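Local coordinates for protein internalin C2 (Listeria monocytogenes serotype 4b str. F2365, PDB 4FHO) that probably acts in adhesion to or invasion of host cells, as a leucine-rich-repeat internalin whose solenoid carries a helical cap at its N-terminal end, at residues Q11-I15 and N16-P20; I81-L84 and T85-K88. All blocks are in the same frame, centred on the assembly; numbering follows the deposited sequence.

Overall arrangement
Contact 1 (11-15 with 16-20) and contact 2 (81-84 with 85-88) are both local contacts round a helical turn, one in the N-terminal cap and the other in an early coil of the leucine-rich-repeat solenoid. Their centres are 18 Å apart, and their nearest atoms about 8 Å, so the two do not touch. The loop holding I62, I65, Y67 and L68 is a common neighbour: I18 and F19 of contact 1 rest on Y67 and L68, while P86 and L87 of contact 2 rest on I65 and I62. Each buries some of its apolar side chains: I15, I18 and F19 in contact 1, L84 and L87 round the 3-10 turn of contact 2.

Contact 1 (Q11-I15 and N16-P20); sequences QPTPI and NVIFP
T13 and V17 meet methyl to methyl just where the short strand 13-14 passes into helix 15-18: CG2 of T13 lies 3.6 Å from CG1 of V17, the two side chains crossing at about a right angle. The other V17 branch, CG2, lies along the P14 ring, and both side chains point the same way. I18 can be followed outward from its root. Its CB is 3.9 Å from I15 O; CG1 then passes 3.7 Å from T13 CG2; and CD1 ends 3.9 Å from T13 CB, so that CG1 and CD1, extended, run between the T13 side chain and the carbonyl oxygen of P14. With CB already directed at the strand, CG1 anti to the carbonyl carbon (chi1 -60°) keeps the branch beside T13. In the cap, which belongs to the EF-hand-like N-terminal family of internalins, P14 is the helix N-cap residue and strand 13-14 pairs antiparallel with strand 40-41 through T13 and V41. The carbonyl of P14 accepts V17 N at 3.1 Å, the donor standing well above the carbonyl plane, and I18 N weakly at 3.4 Å. One residue on, F19 N bonds to I15 O at 2.9 Å, and that same oxygen lies at the edge of the F19 ring, in its plane. CG2 of I15 approaches ring atom CD2 of F19 at 4.2 Å, and V28 of helix 22-31 touches both side chains.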
# COMPACT_ATOMS: atom_id res chain seq x y z
N GLN A 11 6.10 -5.98 -30.91
CA GLN A 11 5.11 -5.80 -32.00
C GLN A 11 3.67 -5.92 -31.44
O GLN A 11 3.51 -6.15 -30.23
CB GLN A 11 5.41 -6.79 -33.16
CG GLN A 11 4.97 -8.25 -33.01
CD GLN A 11 5.84 -9.06 -32.07
OE1 GLN A 11 6.09 -8.66 -30.94
NE2 GLN A 11 6.29 -10.22 -32.54
N PRO A 12 2.63 -5.74 -32.29
CA PRO A 12 1.25 -6.02 -31.85
C PRO A 12 1.02 -7.48 -31.43
O PRO A 12 1.25 -8.41 -32.21
CB PRO A 12 0.41 -5.64 -33.07
CG PRO A 12 1.21 -4.58 -33.74
CD PRO A 12 2.64 -4.99 -33.56
N THR A 13 0.58 -7.66 -30.18
CA THR A 13 0.49 -8.97 -29.53
C THR A 13 -0.91 -9.11 -28.92
O THR A 13 -1.47 -8.10 -28.50
CB THR A 13 1.55 -9.07 -28.41
OG1 THR A 13 2.84 -8.81 -28.96
CG2 THR A 13 1.56 -10.45 -27.76
N PRO A 14 -1.49 -10.34 -28.91
CA PRO A 14 -2.78 -10.52 -28.24
C PRO A 14 -2.72 -10.19 -26.74
O PRO A 14 -1.69 -10.44 -26.10
CB PRO A 14 -3.09 -12.00 -28.46
CG PRO A 14 -2.41 -12.33 -29.74
CD PRO A 14 -1.13 -11.53 -29.71
N ILE A 15 -3.82 -9.66 -26.20
CA ILE A 15 -3.88 -9.27 -24.78
C ILE A 15 -3.62 -10.46 -23.84
O ILE A 15 -2.94 -10.30 -22.82
CB ILE A 15 -5.21 -8.54 -24.43
CG1 ILE A 15 -5.33 -7.20 -25.17
CG2 ILE A 15 -5.32 -8.25 -22.94
CD1 ILE A 15 -6.75 -6.67 -25.25
N ASN A 16 -4.13 -11.65 -24.20
CA ASN A 16 -3.93 -12.86 -23.36
C ASN A 16 -2.56 -13.57 -23.49
O ASN A 16 -2.34 -14.58 -22.82
CB ASN A 16 -5.10 -13.86 -23.51
CG ASN A 16 -5.17 -14.53 -24.88
OD1 ASN A 16 -4.48 -14.17 -25.83
ND2 ASN A 16 -6.03 -15.53 -24.98
N VAL A 17 -1.69 -13.06 -24.36
CA VAL A 17 -0.27 -13.47 -24.44
C VAL A 17 0.54 -12.61 -23.47
O VAL A 17 1.28 -13.15 -22.64
CB VAL A 17 0.33 -13.29 -25.86
CG1 VAL A 17 1.85 -13.50 -25.87
CG2 VAL A 17 -0.34 -14.25 -26.85
N ILE A 18 0.40 -11.29 -23.62
CA ILE A 18 1.06 -10.28 -22.76
C ILE A 18 0.65 -10.46 -21.28
O ILE A 18 1.49 -10.45 -20.41
CB ILE A 18 0.70 -8.83 -23.17
CG1 ILE A 18 1.12 -8.49 -24.60
CG2 ILE A 18 1.37 -7.80 -22.25
CD1 ILE A 18 0.41 -7.26 -25.12
N PHE A 19 -0.66 -10.60 -21.04
CA PHE A 19 -1.23 -10.79 -19.69
C PHE A 19 -1.78 -12.22 -19.61
O PHE A 19 -2.95 -12.45 -19.97
CB PHE A 19 -2.33 -9.77 -19.43
CG PHE A 19 -1.86 -8.35 -19.46
CD1 PHE A 19 -1.38 -7.74 -18.31
CD2 PHE A 19 -1.87 -7.62 -20.65
CE1 PHE A 19 -0.93 -6.42 -18.33
CE2 PHE A 19 -1.42 -6.30 -20.69
CZ PHE A 19 -0.94 -5.70 -19.52
N PRO A 20 -0.93 -13.18 -19.18
CA PRO A 20 -1.40 -14.58 -19.15
C PRO A 20 -2.53 -14.90 -18.16
O PRO A 20 -3.28 -15.83 -18.40
CB PRO A 20 -0.12 -15.39 -18.86
CG PRO A 20 0.84 -14.41 -18.30
CD PRO A 20 0.53 -13.12 -18.98

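Contact 2 (I81-L84 and T85-K88); sequences ITDL and TPLK
An Asx turn between D83 and T85, running straight into a one-turn 3-10 helix, forms this local contact on the loop that joins strand 73-75 to strand 95-97 of the leucine-rich-repeat solenoid. D83 swings its carboxylate anti to the backbone N (chi1 -177°), which brings OD1 over the start of the 3-10 turn. There OD1 takes two bonds from one residue. The hydroxyl OG1 of T85 donates to it at 2.8 Å, meeting the syn lone pair, and T85 N donates at 3.0 Å from 59° above the carboxylate plane. The next carbonyl, L84 O, accepts L87 N at 3.0 Å, and T85 O accepts K88 N at 3.1 Å, so the turn continues with the i to i+3 bonding of a 3-10 helix. P86 brings CD to 3.4 Å from L84 C. Both leucines are buried, with L84 CD2 and L87 CD1 4.3 Å apart; L84 also touches A108 of the next coil, and L87 touches I62. With both donors of T85 on one oxygen, the carboxylate rotation and the threonine hydroxyl are fixed together, and the paired bonds would probably favour a negatively charged D83.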
# COMPACT_ATOMS: atom_id res chain seq x y z
N ILE A 81 -2.16 -13.01 -5.47
CA ILE A 81 -0.90 -12.64 -6.12
C ILE A 81 0.21 -12.93 -5.11
O ILE A 81 0.10 -12.55 -3.96
CB ILE A 81 -0.91 -11.14 -6.55
CG1 ILE A 81 -1.97 -10.90 -7.65
CG2 ILE A 81 0.45 -10.70 -7.05
CD1 ILE A 81 -2.38 -9.46 -7.82
N THR A 82 1.27 -13.61 -5.56
CA THR A 82 2.45 -13.93 -4.75
C THR A 82 3.75 -13.21 -5.18
O THR A 82 4.68 -13.14 -4.38
CB THR A 82 2.71 -15.45 -4.76
OG1 THR A 82 2.91 -15.91 -6.10
CG2 THR A 82 1.50 -16.20 -4.17
N ASP A 83 3.81 -12.70 -6.42
CA ASP A 83 5.05 -12.15 -7.01
C ASP A 83 4.78 -10.73 -7.55
O ASP A 83 3.99 -10.55 -8.47
CB ASP A 83 5.53 -13.06 -8.14
CG ASP A 83 6.86 -12.60 -8.78
OD1 ASP A 83 7.58 -11.76 -8.20
OD2 ASP A 83 7.19 -13.10 -9.87
N LEU A 84 5.47 -9.75 -6.99
CA LEU A 84 5.33 -8.34 -7.39
C LEU A 84 6.43 -7.87 -8.33
O LEU A 84 6.48 -6.69 -8.67
CB LEU A 84 5.28 -7.47 -6.12
CG LEU A 84 4.11 -7.76 -5.17
CD1 LEU A 84 4.17 -6.82 -3.98
CD2 LEU A 84 2.75 -7.66 -5.87
N THR A 85 7.29 -8.79 -8.79
CA THR A 85 8.41 -8.45 -9.69
C THR A 85 8.03 -7.62 -10.94
O THR A 85 8.76 -6.70 -11.29
CB THR A 85 9.22 -9.74 -10.04
OG1 THR A 85 9.84 -10.22 -8.84
CG2 THR A 85 10.31 -9.49 -11.09
N PRO A 86 6.87 -7.91 -11.58
CA PRO A 86 6.44 -7.11 -12.75
C PRO A 86 6.18 -5.61 -12.51
O PRO A 86 6.21 -4.84 -13.48
CB PRO A 86 5.15 -7.81 -13.17
CG PRO A 86 5.37 -9.22 -12.79
CD PRO A 86 6.03 -9.12 -11.45
N LEU A 87 5.93 -5.21 -11.25
CA LEU A 87 5.84 -3.79 -10.85
C LEU A 87 7.15 -3.01 -10.75
O LEU A 87 7.09 -1.78 -10.73
CB LEU A 87 5.14 -3.64 -9.48
CG LEU A 87 3.72 -4.12 -9.29
CD1 LEU A 87 3.25 -3.93 -7.86
CD2 LEU A 87 2.84 -3.35 -10.26
N LYS A 88 8.31 -3.69 -10.68
CA LYS A 88 9.61 -3.11 -10.22
C LYS A 88 10.00 -1.78 -10.81
O LYS A 88 10.57 -0.94 -10.12
CB LYS A 88 10.79 -4.00 -10.63
CG LYS A 88 11.19 -5.15 -9.73
CD LYS A 88 12.53 -5.75 -10.19
CE LYS A 88 12.54 -6.22 -11.64
NZ LYS A 88 13.33 -7.44 -11.90